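Local structure of tyrosine--tRNA ligase (Aeropyrum pernix, 2CYA) at residues F174-M185 with R203-I213. The protein probably catalyses the ATP-dependent activation of tyrosine and its transfer to the acceptor end of tRNA(Tyr), working as a homodimer. Sequence-based numbering, arbitrary orientation.
Sequences FYMDLDIALGGM and RKKPVAIHTPI. With SO4 (sulfate ion), chain D.
Lys-204, its chain extended beyond CG (chi2 171°), reaches across to two carboxylates: Asp-177, whose CG is turned anti to the backbone N (chi1 -164°), and Asp-179. NZ forms weak salt bridges to Asp-177 OD2 at 3.2 Å and to Asp-179 OD1 at 3.5 Å; the second oxygen of Asp-179 accepts the backbone N-H of Lys-37. Asp-177, with positive phi, closes helix 161-175 in a Schellman motif. Arg-203 CB sits over one face of the ring of Phe-174, which belongs to that helix's last turn, 3.8 Å from the centroid, a CH-pi contact, while Pro-206 CD lies at the ring edge. A water lies within hydrogen-bonding distance of Leu-178 O and Lys-204 O. Beyond, strands 180-184 and 207-211 run parallel, the neighbouring strands of a beta-alpha-beta unit through helix 188-198 in the Rossmann-like catalytic fold of class I synthetases. Their first bonds are nearly straight, among them Val-207 N to Asp-179 O (2.8 Å) and Ile-209 N to Ala-181 O (2.9 Å); further along they bend, Gly-183 N to Ile-209 O at 149°. On one sheet face Ile-180 CG2 meets Ile-209 CD1 at 3.5 Å, and Leu-182 CD1 packs against Ile-209 CG2, with helices 23-32 and 51-64 alongside. On the other, His-210 CB is met at 3.4 Å by SD of Met-185, which follows strand 180-184; the imidazole is held by Glu-19 and His-191. Gly-183 lies close to Gln-187, a predicted tyrosine-binding residue; Gly-184 N bonds weakly to O2 of a sulfate probably from the crystallisation liquor.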
ATOM      1  N   PHE A 174      10.143 -11.019   1.825  1.00 25.36           N
ATOM      2  CA  PHE A 174       9.515 -12.178   1.185  1.00 26.19           C
ATOM      3  C   PHE A 174       9.751 -12.183  -0.329  1.00 26.97           C
ATOM      4  O   PHE A 174      10.077 -13.222  -0.916  1.00 25.09           O
ATOM      5  CB  PHE A 174       7.998 -12.231   1.456  1.00 26.75           C
ATOM      6  CG  PHE A 174       7.620 -12.353   2.925  1.00 27.54           C
ATOM      7  CD1 PHE A 174       8.436 -13.035   3.830  1.00 26.10           C
ATOM      8  CD2 PHE A 174       6.398 -11.841   3.379  1.00 27.18           C
ATOM      9  CE1 PHE A 174       8.044 -13.210   5.155  1.00 28.07           C
ATOM     10  CE2 PHE A 174       5.988 -12.007   4.710  1.00 25.11           C
ATOM     11  CZ  PHE A 174       6.806 -12.690   5.603  1.00 28.20           C
ATOM     12  N   TYR A 175       9.590 -11.025  -0.965  1.00 25.47           N
ATOM     13  CA  TYR A 175       9.780 -10.941  -2.408  1.00 26.35           C
ATOM     14  C   TYR A 175      11.172 -11.430  -2.817  1.00 27.27           C
ATOM     15  O   TYR A 175      11.315 -12.121  -3.824  1.00 28.63           O
ATOM     16  CB  TYR A 175       9.591  -9.504  -2.889  1.00 26.97           C
ATOM     17  CG  TYR A 175       9.708  -9.344  -4.389  1.00 28.67           C
ATOM     18  CD1 TYR A 175       8.610  -9.573  -5.227  1.00 30.45           C
ATOM     19  CD2 TYR A 175      10.912  -8.941  -4.973  1.00 29.85           C
ATOM     20  CE1 TYR A 175       8.713  -9.394  -6.620  1.00 31.12           C
ATOM     21  CE2 TYR A 175      11.025  -8.764  -6.354  1.00 30.35           C
ATOM     22  CZ  TYR A 175       9.923  -8.991  -7.170  1.00 30.59           C
ATOM     23  OH  TYR A 175      10.044  -8.823  -8.534  1.00 33.46           O
ATOM     24  N   MET A 176      12.197 -11.070  -2.045  1.00 28.05           N
ATOM     25  CA  MET A 176      13.568 -11.500  -2.352  1.00 27.76           C
ATOM     26  C   MET A 176      13.873 -12.915  -1.879  1.00 29.13           C
ATOM     27  O   MET A 176      15.020 -13.372  -1.936  1.00 30.27           O
ATOM     28  CB  MET A 176      14.573 -10.510  -1.779  1.00 28.54           C
ATOM     29  CG  MET A 176      14.510  -9.159  -2.484  1.00 31.26           C
ATOM     30  SD  MET A 176      15.754  -7.994  -1.933  1.00 37.47           S
ATOM     31  CE  MET A 176      14.854  -7.176  -0.752  1.00 34.28           C
ATOM     32  N   ASP A 177      12.838 -13.604  -1.403  1.00 28.28           N
ATOM     33  CA  ASP A 177      12.968 -14.995  -0.994  1.00 29.80           C
ATOM     34  C   ASP A 177      14.122 -15.204  -0.025  1.00 28.53           C
ATOM     35  O   ASP A 177      14.955 -16.083  -0.222  1.00 28.00           O
ATOM     36  CB  ASP A 177      13.185 -15.844  -2.253  1.00 33.75           C
ATOM     37  CG  ASP A 177      12.953 -17.328  -2.004  1.00 38.08           C
ATOM     38  OD1 ASP A 177      11.955 -17.658  -1.326  1.00 40.77           O
ATOM     39  OD2 ASP A 177      13.757 -18.147  -2.497  1.00 40.15           O
ATOM     40  N   LEU A 178      14.153 -14.401   1.026  1.00 26.03           N
ATOM     41  CA  LEU A 178      15.238 -14.453   1.991  1.00 26.42           C
ATOM     42  C   LEU A 178      15.105 -15.410   3.174  1.00 28.71           C
ATOM     43  O   LEU A 178      14.007 -15.613   3.723  1.00 27.72           O
ATOM     44  CB  LEU A 178      15.473 -13.055   2.549  1.00 22.42           C
ATOM     45  CG  LEU A 178      15.721 -11.947   1.536  1.00 22.19           C
ATOM     46  CD1 LEU A 178      15.825 -10.634   2.329  1.00 16.40           C
ATOM     47  CD2 LEU A 178      17.005 -12.220   0.698  1.00 18.66           C
ATOM     48  N   ASP A 179      16.247 -15.974   3.569  1.00 27.78           N
ATOM     49  CA  ASP A 179      16.313 -16.852   4.743  1.00 27.72           C
ATOM     50  C   ASP A 179      16.772 -15.992   5.924  1.00 26.81           C
ATOM     51  O   ASP A 179      16.520 -16.331   7.084  1.00 28.86           O
ATOM     52  CB  ASP A 179      17.338 -17.964   4.514  1.00 27.24           C
ATOM     53  CG  ASP A 179      16.977 -18.829   3.359  1.00 25.47           C
ATOM     54  OD1 ASP A 179      16.008 -19.593   3.485  1.00 29.39           O
ATOM     55  OD2 ASP A 179      17.641 -18.727   2.320  1.00 25.92           O
ATOM     56  N   ILE A 180      17.446 -14.885   5.610  1.00 25.81           N
ATOM     57  CA  ILE A 180      17.985 -13.975   6.625  1.00 25.22           C
ATOM     58  C   ILE A 180      17.801 -12.485   6.340  1.00 24.24           C
ATOM     59  O   ILE A 180      18.029 -12.013   5.234  1.00 24.51           O
ATOM     60  CB  ILE A 180      19.511 -14.166   6.802  1.00 24.80           C
ATOM     61  CG1 ILE A 180      19.848 -15.588   7.253  1.00 25.43           C
ATOM     62  CG2 ILE A 180      20.029 -13.169   7.822  1.00 26.07           C
ATOM     63  CD1 ILE A 180      21.343 -15.873   7.175  1.00 25.26           C
ATOM     64  N   ALA A 181      17.453 -11.746   7.379  1.00 25.59           N
ATOM     65  CA  ALA A 181      17.276 -10.308   7.293  1.00 24.89           C
ATOM     66  C   ALA A 181      18.276  -9.654   8.256  1.00 25.43           C
ATOM     67  O   ALA A 181      18.152  -9.788   9.472  1.00 25.85           O
ATOM     68  CB  ALA A 181      15.846  -9.932   7.692  1.00 23.46           C
ATOM     69  N   LEU A 182      19.278  -8.973   7.717  1.00 24.69           N
ATOM     70  CA  LEU A 182      20.250  -8.280   8.548  1.00 24.90           C
ATOM     71  C   LEU A 182      19.796  -6.830   8.670  1.00 26.20           C
ATOM     72  O   LEU A 182      19.234  -6.270   7.731  1.00 25.67           O
ATOM     73  CB  LEU A 182      21.630  -8.317   7.889  1.00 26.02           C
ATOM     74  CG  LEU A 182      22.719  -7.429   8.500  1.00 24.71           C
ATOM     75  CD1 LEU A 182      23.158  -8.045   9.823  1.00 24.37           C
ATOM     76  CD2 LEU A 182      23.921  -7.314   7.546  1.00 23.51           C
ATOM     77  N   GLY A 183      20.034  -6.223   9.823  1.00 26.90           N
ATOM     78  CA  GLY A 183      19.667  -4.838  10.000  1.00 26.67           C
ATOM     79  C   GLY A 183      20.023  -4.349  11.386  1.00 29.47           C
ATOM     80  O   GLY A 183      20.367  -5.142  12.270  1.00 28.49           O
ATOM     81  N   GLY A 184      19.953  -3.036  11.583  1.00 29.22           N
ATOM     82  CA  GLY A 184      20.238  -2.479  12.885  1.00 27.79           C
ATOM     83  C   GLY A 184      19.087  -2.838  13.803  1.00 28.10           C
ATOM     84  O   GLY A 184      18.037  -3.309  13.351  1.00 28.69           O
ATOM     85  N   MET A 185      19.264  -2.614  15.095  1.00 30.39           N
ATOM     86  CA  MET A 185      18.209  -2.911  16.059  1.00 31.77           C
ATOM     87  C   MET A 185      16.976  -2.077  15.810  1.00 32.51           C
ATOM     88  O   MET A 185      15.910  -2.387  16.330  1.00 35.44           O
ATOM     89  CB  MET A 185      18.701  -2.673  17.484  1.00 34.32           C
ATOM     90  CG  MET A 185      19.497  -3.825  18.042  1.00 34.39           C
ATOM     91  SD  MET A 185      18.481  -5.319  18.222  1.00 36.28           S
ATOM     92  CE  MET A 185      17.748  -5.057  19.839  1.00 34.85           C
ATOM     93  N   ARG A 203       5.414 -18.128   3.206  1.00 28.40           N
ATOM     94  CA  ARG A 203       6.720 -17.552   2.896  1.00 28.27           C
ATOM     95  C   ARG A 203       7.727 -17.966   3.962  1.00 28.96           C
ATOM     96  O   ARG A 203       7.344 -18.252   5.086  1.00 28.65           O
ATOM     97  CB  ARG A 203       6.624 -16.021   2.863  1.00 31.47           C
ATOM     98  CG  ARG A 203       5.894 -15.493   1.649  1.00 33.62           C
ATOM     99  CD  ARG A 203       6.764 -15.722   0.433  1.00 35.14           C
ATOM    100  NE  ARG A 203       6.025 -15.510  -0.795  1.00 39.37           N
ATOM    101  CZ  ARG A 203       6.592 -15.284  -1.972  1.00 38.93           C
ATOM    102  NH1 ARG A 203       7.919 -15.239  -2.076  1.00 37.36           N
ATOM    103  NH2 ARG A 203       5.827 -15.102  -3.040  1.00 39.62           N
ATOM    104  N   LYS A 204       9.010 -17.968   3.614  1.00 29.64           N
ATOM    105  CA  LYS A 204      10.069 -18.341   4.553  1.00 29.26           C
ATOM    106  C   LYS A 204      10.124 -17.389   5.756  1.00 28.72           C
ATOM    107  O   LYS A 204      10.142 -16.162   5.591  1.00 27.60           O
ATOM    108  CB  LYS A 204      11.437 -18.307   3.867  1.00 28.82           C
ATOM    109  CG  LYS A 204      11.672 -19.303   2.733  1.00 32.45           C
ATOM    110  CD  LYS A 204      12.999 -18.937   2.053  1.00 34.81           C
ATOM    111  CE  LYS A 204      13.405 -19.894   0.958  1.00 38.65           C
ATOM    112  NZ  LYS A 204      14.640 -19.364   0.293  1.00 44.25           N
ATOM    113  N   LYS A 205      10.142 -17.965   6.957  1.00 27.01           N
ATOM    114  CA  LYS A 205      10.237 -17.204   8.203  1.00 27.96           C
ATOM    115  C   LYS A 205      11.727 -16.860   8.282  1.00 29.19           C
ATOM    116  O   LYS A 205      12.561 -17.737   8.502  1.00 31.58           O
ATOM    117  CB  LYS A 205       9.838 -18.095   9.371  1.00 28.25           C
ATOM    118  CG  LYS A 205       9.684 -17.397  10.691  1.00 29.19           C
ATOM    119  CD  LYS A 205       9.379 -18.425  11.764  1.00 30.64           C
ATOM    120  CE  LYS A 205       9.052 -17.759  13.069  1.00 34.13           C
ATOM    121  NZ  LYS A 205       8.600 -18.766  14.058  1.00 38.95           N
ATOM    122  N   PRO A 206      12.078 -15.576   8.112  1.00 26.88           N
ATOM    123  CA  PRO A 206      13.481 -15.179   8.150  1.00 25.81           C
ATOM    124  C   PRO A 206      14.137 -15.109   9.506  1.00 27.27           C
ATOM    125  O   PRO A 206      13.517 -14.699  10.497  1.00 27.64           O
ATOM    126  CB  PRO A 206      13.457 -13.795   7.498  1.00 24.29           C
ATOM    127  CG  PRO A 206      12.173 -13.216   8.100  1.00 24.41           C
ATOM    128  CD  PRO A 206      11.198 -14.395   7.965  1.00 24.88           C
ATOM    129  N   VAL A 207      15.413 -15.488   9.531  1.00 26.01           N
ATOM    130  CA  VAL A 207      16.220 -15.372  10.738  1.00 25.65           C
ATOM    131  C   VAL A 207      16.613 -13.880  10.755  1.00 25.55           C
ATOM    132  O   VAL A 207      17.166 -13.382   9.775  1.00 25.53           O
ATOM    133  CB  VAL A 207      17.517 -16.199  10.627  1.00 27.57           C
ATOM    134  CG1 VAL A 207      18.513 -15.728  11.684  1.00 25.88           C
ATOM    135  CG2 VAL A 207      17.210 -17.710  10.783  1.00 26.47           C
ATOM    136  N   ALA A 208      16.315 -13.177  11.847  1.00 25.48           N
ATOM    137  CA  ALA A 208      16.642 -11.764  11.983  1.00 27.41           C
ATOM    138  C   ALA A 208      17.983 -11.539  12.694  1.00 28.40           C
ATOM    139  O   ALA A 208      18.146 -11.946  13.851  1.00 29.10           O
ATOM    140  CB  ALA A 208      15.516 -11.036  12.764  1.00 25.88           C
ATOM    141  N   ILE A 209      18.922 -10.870  12.022  1.00 26.96           N
ATOM    142  CA  ILE A 209      20.247 -10.587  12.608  1.00 26.41           C
ATOM    143  C   ILE A 209      20.421  -9.087  12.774  1.00 26.17           C
ATOM    144  O   ILE A 209      20.523  -8.341  11.792  1.00 26.18           O
ATOM    145  CB  ILE A 209      21.405 -11.141  11.727  1.00 26.74           C
ATOM    146  CG1 ILE A 209      21.320 -12.667  11.648  1.00 26.31           C
ATOM    147  CG2 ILE A 209      22.762 -10.719  12.312  1.00 26.89           C
ATOM    148  CD1 ILE A 209      22.197 -13.282  10.606  1.00 25.53           C
ATOM    149  N   HIS A 210      20.478  -8.649  14.027  1.00 26.05           N
ATOM    150  CA  HIS A 210      20.583  -7.236  14.337  1.00 25.22           C
ATOM    151  C   HIS A 210      21.939  -6.747  14.838  1.00 28.52           C
ATOM    152  O   HIS A 210      22.509  -7.296  15.790  1.00 25.79           O
ATOM    153  CB  HIS A 210      19.482  -6.886  15.345  1.00 26.16           C
ATOM    154  CG  HIS A 210      18.109  -7.239  14.858  1.00 26.99           C
ATOM    155  ND1 HIS A 210      17.145  -7.795  15.667  1.00 27.86           N
ATOM    156  CD2 HIS A 210      17.557  -7.156  13.620  1.00 26.64           C
ATOM    157  CE1 HIS A 210      16.059  -8.041  14.953  1.00 28.51           C
ATOM    158  NE2 HIS A 210      16.284  -7.661  13.706  1.00 24.94           N
ATOM    159  N   THR A 211      22.424  -5.694  14.179  1.00 27.35           N
ATOM    160  CA  THR A 211      23.681  -5.051  14.504  1.00 27.44           C
ATOM    161  C   THR A 211      23.432  -3.863  15.442  1.00 28.90           C
ATOM    162  O   THR A 211      22.341  -3.288  15.463  1.00 26.57           O
ATOM    163  CB  THR A 211      24.375  -4.542  13.229  1.00 27.46           C
ATOM    164  OG1 THR A 211      23.478  -3.705  12.494  1.00 26.76           O
ATOM    165  CG2 THR A 211      24.788  -5.717  12.363  1.00 27.77           C
ATOM    166  N   PRO A 212      24.443  -3.494  16.243  1.00 29.09           N
ATOM    167  CA  PRO A 212      24.321  -2.374  17.183  1.00 32.15           C
ATOM    168  C   PRO A 212      24.269  -1.011  16.487  1.00 34.12           C
ATOM    169  O   PRO A 212      24.844  -0.816  15.423  1.00 32.48           O
ATOM    170  CB  PRO A 212      25.562  -2.534  18.072  1.00 31.17           C
ATOM    171  CG  PRO A 212      26.574  -3.102  17.117  1.00 28.95           C
ATOM    172  CD  PRO A 212      25.763  -4.145  16.355  1.00 27.92           C
ATOM    173  N   ILE A 213      23.575  -0.072  17.107  1.00 37.81           N
ATOM    174  CA  ILE A 213      23.444   1.270  16.565  1.00 41.80           C
ATOM    175  C   ILE A 213      24.278   2.197  17.435  1.00 44.65           C
ATOM    176  O   ILE A 213      23.909   2.453  18.583  1.00 46.56           O
ATOM    177  CB  ILE A 213      21.957   1.724  16.599  1.00 43.73           C
ATOM    178  CG1 ILE A 213      21.139   0.878  15.613  1.00 45.19           C
ATOM    179  CG2 ILE A 213      21.837   3.216  16.271  1.00 43.85           C
ATOM    180  CD1 ILE A 213      19.639   1.050  15.746  1.00 46.04           C
TER
HETATM  181  S   SO4 D1003      20.097   0.365   9.472  1.00 97.05           S
HETATM  182  O1  SO4 D1003      19.621  -0.740   8.532  1.00 96.23           O
HETATM  183  O2  SO4 D1003      19.975  -0.165  10.896  1.00 95.74           O
HETATM  184  O3  SO4 D1003      21.472   0.562   9.218  1.00 97.06           O
HETATM  185  O4  SO4 D1003      19.114   1.390   9.372  1.00 97.31           O
HETATM  186  O   HOH W   1      10.100 -15.944   1.009  1.00 40.50           O
HETATM  187  O   HOH W   2      11.322 -14.831   3.334  1.00 22.28           O